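Local coordinates for ABC transporter periplasmic substrate-binding protein (Desulfovibrio alaskensis, PDB 5MY5) that probably captures tungstate in the periplasm, with high selectivity, and delivers it to an ABC transporter for uptake into the cell, at residues T53-R58 with A242-N247; W168-G173 with I180-E185. The protein carries 2 engineered substitutions. One frame throughout, in Å; residues are numbered along the deposited sequence.

Contact 1. Residues T53-R58 with A242-N247; sequences TGIELR and ADKFVN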
loop_
_atom_site.group_PDB
_atom_site.type_symbol
_atom_site.label_atom_id
_atom_site.label_comp_id
_atom_site.label_asym_id
_atom_site.label_seq_id
_atom_site.Cartn_x
_atom_site.Cartn_y
_atom_site.Cartn_z
ATOM N N THR A 53 19.792 -15.988 -7.748
ATOM C CA THR A 53 20.872 -15.458 -6.934
ATOM C C THR A 53 21.470 -16.432 -5.884
ATOM O O THR A 53 22.535 -16.125 -5.332
ATOM C CB THR A 53 20.471 -14.180 -6.105
ATOM O OG1 THR A 53 19.572 -14.572 -5.093
ATOM C CG2 THR A 53 19.811 -13.169 -6.912
ATOM N N GLY A 54 20.783 -17.547 -5.671
ATOM C CA GLY A 54 21.096 -18.547 -4.687
ATOM C C GLY A 54 20.710 -18.194 -3.294
ATOM O O GLY A 54 20.989 -18.972 -2.420
ATOM N N ILE A 55 20.160 -17.014 -3.066
ATOM C CA ILE A 55 19.907 -16.519 -1.725
ATOM C C ILE A 55 18.481 -16.846 -1.375
ATOM O O ILE A 55 17.606 -16.591 -2.150
ATOM C CB ILE A 55 20.137 -14.974 -1.654
ATOM C CG1 ILE A 55 21.560 -14.632 -2.026
ATOM C CG2 ILE A 55 19.733 -14.481 -0.237
ATOM C CD1 ILE A 55 21.718 -13.155 -2.314
ATOM N N GLU A 56 18.240 -17.457 -0.186
ATOM C CA GLU A 56 16.915 -17.697 0.355
ATOM C C GLU A 56 16.380 -16.410 1.069
ATOM O O GLU A 56 17.110 -15.842 1.876
ATOM C CB GLU A 56 16.926 -18.857 1.387
ATOM C CG GLU A 56 15.525 -19.145 1.965
ATOM C CD GLU A 56 15.502 -20.181 3.116
ATOM O OE1 GLU A 56 16.554 -20.662 3.524
ATOM O OE2 GLU A 56 14.416 -20.346 3.701
ATOM N N LEU A 57 15.174 -15.973 0.698
ATOM C CA LEU A 57 14.537 -14.790 1.337
ATOM C C LEU A 57 13.496 -15.271 2.306
ATOM O O LEU A 57 12.572 -15.978 1.942
ATOM C CB LEU A 57 13.860 -13.905 0.292
ATOM C CG LEU A 57 13.108 -12.676 0.792
ATOM C CD1 LEU A 57 14.039 -11.609 1.367
ATOM C CD2 LEU A 57 12.205 -12.045 -0.291
ATOM N N ARG A 58 13.615 -14.812 3.557
ATOM C CA ARG A 58 12.653 -15.077 4.619
ATOM C C ARG A 58 12.103 -13.737 5.021
ATOM O O ARG A 58 12.853 -12.780 5.199
ATOM C CB ARG A 58 13.245 -15.823 5.781
ATOM C CG ARG A 58 13.683 -17.238 5.479
ATOM C CD ARG A 58 14.296 -17.865 6.719
ATOM N NE ARG A 58 15.005 -19.112 6.398
ATOM C CZ ARG A 58 15.896 -19.663 7.223
ATOM N NH1 ARG A 58 16.192 -19.121 8.409
ATOM N NH2 ARG A 58 16.559 -20.748 6.824
ATOM N N ALA A 242 21.535 -8.087 1.237
ATOM C CA ALA A 242 20.504 -7.027 1.070
ATOM C C ALA A 242 20.650 -6.263 -0.200
ATOM O O ALA A 242 19.699 -6.021 -1.010
ATOM C CB ALA A 242 20.536 -6.126 2.294
ATOM N N ASP A 243 21.908 -5.875 -0.463
ATOM C CA ASP A 243 22.199 -5.177 -1.701
ATOM C C ASP A 243 21.886 -6.051 -2.941
ATOM O O ASP A 243 21.449 -5.509 -3.906
ATOM C CB ASP A 243 23.696 -4.790 -1.812
ATOM C CG ASP A 243 24.110 -3.676 -0.879
ATOM O OD1 ASP A 243 23.169 -2.989 -0.367
ATOM O OD2 ASP A 243 25.386 -3.543 -0.636
ATOM N N LYS A 244 22.108 -7.371 -2.856
ATOM C CA LYS A 244 21.781 -8.268 -3.954
ATOM C C LYS A 244 20.299 -8.276 -4.238
ATOM O O LYS A 244 19.861 -8.314 -5.398
ATOM C CB LYS A 244 22.332 -9.640 -3.686
ATOM C CG LYS A 244 22.186 -10.663 -4.795
ATOM C CD LYS A 244 23.044 -10.403 -6.053
ATOM C CE LYS A 244 24.563 -10.261 -5.796
ATOM N NZ LYS A 244 25.222 -11.545 -5.286
ATOM N N PHE A 245 19.475 -8.244 -3.197
ATOM C CA PHE A 245 18.033 -8.203 -3.369
ATOM C C PHE A 245 17.643 -6.893 -4.061
ATOM O O PHE A 245 16.739 -6.918 -4.886
ATOM C CB PHE A 245 17.272 -8.380 -2.006
ATOM C CG PHE A 245 15.811 -8.345 -2.128
ATOM C CD1 PHE A 245 15.116 -9.438 -2.594
ATOM C CD2 PHE A 245 15.121 -7.229 -1.784
ATOM C CE1 PHE A 245 13.730 -9.402 -2.714
ATOM C CE2 PHE A 245 13.722 -7.236 -1.839
ATOM C CZ PHE A 245 13.045 -8.276 -2.311
ATOM N N VAL A 246 18.190 -5.757 -3.601
ATOM C CA VAL A 246 17.845 -4.449 -4.208
ATOM C C VAL A 246 18.222 -4.481 -5.650
ATOM O O VAL A 246 17.450 -4.039 -6.515
ATOM C CB VAL A 246 18.519 -3.291 -3.482
ATOM C CG1 VAL A 246 18.281 -1.942 -4.090
ATOM C CG2 VAL A 246 18.059 -3.208 -2.055
ATOM N N ASN A 247 19.386 -5.042 -5.912
ATOM C CA ASN A 247 19.864 -5.088 -7.307
ATOM C C ASN A 247 18.921 -5.903 -8.159
ATOM O O ASN A 247 18.573 -5.523 -9.252
ATOM C CB ASN A 247 21.309 -5.627 -7.325
ATOM C CG ASN A 247 21.863 -5.728 -8.708
ATOM O OD1 ASN A 247 21.638 -6.702 -9.387
ATOM N ND2 ASN A 247 22.648 -4.717 -9.090
HETATM O O HOH W 1 23.956 -13.797 -6.305
#
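Lys244 meets Ile55 and Thr53 with the aliphatic base of its side chain. Its CG is 3.5 Å from Ile55 CD1, a snug contact, and 4.0 Å from Thr53 CG2. The Ile55 and Lys244 side chains cross at a slant. Thr53 and Lys244 instead pass each other in opposite directions. CG of Lys244 stands anti to the backbone N (chi1 -175°), which lays it against Ile55. The rest of the chain then bends at chi2, chi3 and chi4. The curl carries the ammonium group to a water that bridges to segment 53-58: the water accepts from Lys244 NZ at 2.8 Å and donates to Thr53 O at 2.9 Å. No direct hydrogen bond joins the segments. The hydroxyl of Thr53 faces its own chain. OG1 accepts from Ile55 N at 3.2 Å, an ST turn, and is also hydrogen-bonded to Phe49 O. Gly54, with positive phi, follows the last residue of helix 41-53, and the chain turns into strand 56-62. This strand pairs in parallel with strand 27-33 in one lobe of the periplasmic binding protein fold, and helix 239-250 packs beside the turn. Deeper in, Leu57 and Phe245 meet at about a right angle. Leu57 CD2 lies 3.9 Å from Phe245 CE1, approaching the ring obliquely. Leu57 and Ile55 also touch Phe49 of helix 41-53. The Phe245 ring is packed edge-to-face with Phe49 as well and touches Leu28, Met30 and Ile78, so it is held between helix 41-53 and strands 27-33 and 78-81.

Contact 2. Residues W168-G173 with I180-E185; sequences WYVQTG and INVAAE
The methyl of Thr172 rests against Val182. Thr172 CG2 is 4.1 Å from Val182 CG2 and 4.2 Å from Val182 CB. The other methyl of Val182, CG1, is 4.4 Å from Val170 CG1, a looser touch. The Thr172 and Val182 side chains run antiparallel, methyl beside methyl. No hydrogen bond crosses between the segments, and the buried area is small, 87 Å². The contact is a light apolar one near the surface.

The rotation of Thr172 sorts its two branches. A chi1 of 64° tucks the hydroxyl over its own backbone, and CG2 is left to face the helix. The hydroxyl is hydrogen-bonded to Thr179 OG1 and to Gln174 N. These bonds tie the residue after the strand to the loop (Gln174) and to the first turn of the helix (Thr179), and help fix the methyl in place. Val182 has CG1 anti to its backbone N (chi1 171°), which spreads the two methyls between Val170 and Thr172.

Further out, Val170 and Thr172 both bond through their backbones to Ser140 and touch Val139 of the parallel strand 138-140. Ala183 touches Val139 too. The contact lies in a beta-alpha-beta crossover, from strand 169-171 through helix 176-186 to strand 189-193 on the other side of strand 138-140. Leu210 of strand 210-214 and Tyr200 of helix 194-203 also pack against the helix.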
loop_
_atom_site.group_PDB
_atom_site.type_symbol
_atom_site.label_atom_id
_atom_site.label_comp_id
_atom_site.label_asym_id
_atom_site.label_seq_id
_atom_site.Cartn_x
_atom_site.Cartn_y
_atom_site.Cartn_z
ATOM N N TRP A 168 -22.588 12.680 7.598
ATOM C CA TRP A 168 -22.462 11.848 6.382
ATOM C C TRP A 168 -21.153 11.039 6.403
ATOM O O TRP A 168 -21.024 10.124 5.595
ATOM C CB TRP A 168 -22.612 12.649 5.074
ATOM C CG TRP A 168 -21.754 13.806 4.985
ATOM C CD1 TRP A 168 -22.104 15.115 5.299
ATOM C CD2 TRP A 168 -20.366 13.884 4.592
ATOM N NE1 TRP A 168 -21.064 15.930 5.190
ATOM C CE2 TRP A 168 -19.966 15.230 4.731
ATOM C CE3 TRP A 168 -19.362 12.921 4.188
ATOM C CZ2 TRP A 168 -18.733 15.651 4.480
ATOM C CZ3 TRP A 168 -18.098 13.386 3.863
ATOM C CH2 TRP A 168 -17.768 14.739 3.992
ATOM N N TYR A 169 -20.216 11.394 7.237
ATOM C CA TYR A 169 -18.943 10.798 7.363
ATOM C C TYR A 169 -18.900 9.692 8.394
ATOM O O TYR A 169 -19.146 9.992 9.592
ATOM C CB TYR A 169 -17.903 11.841 7.745
ATOM C CG TYR A 169 -16.416 11.413 7.722
ATOM C CD1 TYR A 169 -15.732 11.200 6.506
ATOM C CD2 TYR A 169 -15.720 11.190 8.858
ATOM C CE1 TYR A 169 -14.397 10.863 6.510
ATOM C CE2 TYR A 169 -14.406 10.844 8.871
ATOM C CZ TYR A 169 -13.700 10.652 7.657
ATOM O OH TYR A 169 -12.387 10.374 7.670
ATOM N N VAL A 170 -18.818 8.459 7.944
ATOM C CA VAL A 170 -18.982 7.227 8.781
ATOM C C VAL A 170 -17.597 6.694 9.078
ATOM O O VAL A 170 -16.746 6.553 8.202
ATOM C CB VAL A 170 -19.819 6.208 7.984
ATOM C CG1 VAL A 170 -19.875 4.900 8.772
ATOM C CG2 VAL A 170 -21.192 6.704 7.629
ATOM N N GLN A 171 -17.315 6.389 10.333
ATOM C CA GLN A 171 -16.049 5.786 10.776
ATOM C C GLN A 171 -16.367 4.378 11.341
ATOM O O GLN A 171 -17.065 4.241 12.332
ATOM C CB GLN A 171 -15.386 6.636 11.842
ATOM C CG GLN A 171 -14.989 8.005 11.309
ATOM C CD GLN A 171 -14.317 8.912 12.309
ATOM O OE1 GLN A 171 -14.992 9.318 13.215
ATOM N NE2 GLN A 171 -13.037 9.185 12.183
ATOM N N THR A 172 -15.994 3.329 10.625
ATOM C CA THR A 172 -16.398 1.989 11.025
ATOM C C THR A 172 -15.654 1.452 12.245
ATOM O O THR A 172 -16.188 0.604 12.941
ATOM C CB THR A 172 -16.217 1.010 9.832
ATOM O OG1 THR A 172 -14.871 0.919 9.512
ATOM C CG2 THR A 172 -17.063 1.498 8.640
ATOM N N GLY A 173 -14.400 1.794 12.351
ATOM C CA GLY A 173 -13.492 1.176 13.261
ATOM C C GLY A 173 -13.169 -0.251 12.861
ATOM O O GLY A 173 -12.643 -1.007 13.681
ATOM N N ILE A 180 -15.840 -1.695 3.252
ATOM C CA ILE A 180 -16.451 -1.763 1.924
ATOM C C ILE A 180 -17.894 -2.158 2.045
ATOM O O ILE A 180 -18.780 -1.564 1.386
ATOM C CB ILE A 180 -15.688 -2.712 1.032
ATOM C CG1 ILE A 180 -14.404 -2.070 0.566
ATOM C CG2 ILE A 180 -16.540 -3.070 -0.212
ATOM C CD1 ILE A 180 -13.460 -3.021 -0.210
ATOM N N ASN A 181 -18.180 -3.222 2.791
ATOM C CA ASN A 181 -19.543 -3.689 3.040
ATOM C C ASN A 181 -20.467 -2.674 3.682
ATOM O O ASN A 181 -21.595 -2.528 3.226
ATOM C CB ASN A 181 -19.556 -5.061 3.691
ATOM C CG ASN A 181 -19.174 -6.156 2.637
ATOM O OD1 ASN A 181 -19.954 -6.367 1.713
ATOM N ND2 ASN A 181 -17.999 -6.630 2.657
ATOM N N VAL A 182 -19.942 -1.828 4.589
ATOM C CA VAL A 182 -20.766 -0.746 5.067
ATOM C C VAL A 182 -21.077 0.303 4.009
ATOM O O VAL A 182 -22.242 0.727 3.856
ATOM C CB VAL A 182 -20.121 -0.070 6.280
ATOM C CG1 VAL A 182 -20.902 1.205 6.635
ATOM C CG2 VAL A 182 -20.006 -1.061 7.438
ATOM N N ALA A 183 -20.107 0.650 3.163
ATOM C CA ALA A 183 -20.341 1.583 2.047
ATOM C C ALA A 183 -21.380 0.962 1.117
ATOM O O ALA A 183 -22.308 1.681 0.686
ATOM C CB ALA A 183 -19.086 1.900 1.317
ATOM N N ALA A 184 -21.330 -0.365 0.881
ATOM C CA ALA A 184 -22.362 -0.967 0.032
ATOM C C ALA A 184 -23.753 -0.896 0.641
ATOM O O ALA A 184 -24.681 -0.515 -0.061
ATOM C CB ALA A 184 -22.014 -2.395 -0.316
ATOM N N GLU A 185 -23.886 -1.185 1.941
ATOM C CA GLU A 185 -25.157 -1.177 2.618
ATOM C C GLU A 185 -25.741 0.245 2.618
ATOM O O GLU A 185 -26.995 0.417 2.492
ATOM C CB GLU A 185 -25.039 -1.795 4.001
ATOM C CG GLU A 185 -26.368 -2.003 4.738
ATOM C CD GLU A 185 -26.855 -0.789 5.506
ATOM O OE1 GLU A 185 -26.021 -0.030 6.059
ATOM O OE2 GLU A 185 -28.102 -0.617 5.594
#

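In the fold
From the N terminus, strand 27-33 and helix 41-53 come first, and the first segment of contact 1 starts at the end of that helix. Helix 239-250 comes back to it, so contact 1 closes a long loop with 183 residues between its segments. Contact 2 is nested inside this loop. It closes a much shorter one, between 168-173 and 180-185, with six residues between the segments. The two do not touch: their centres are about 41 Å apart, on opposite sides of the chain's centre. Contact 1 ties an early strand to a late helix in one lobe, while contact 2 is local to the other. Both reach the same mixed sheet.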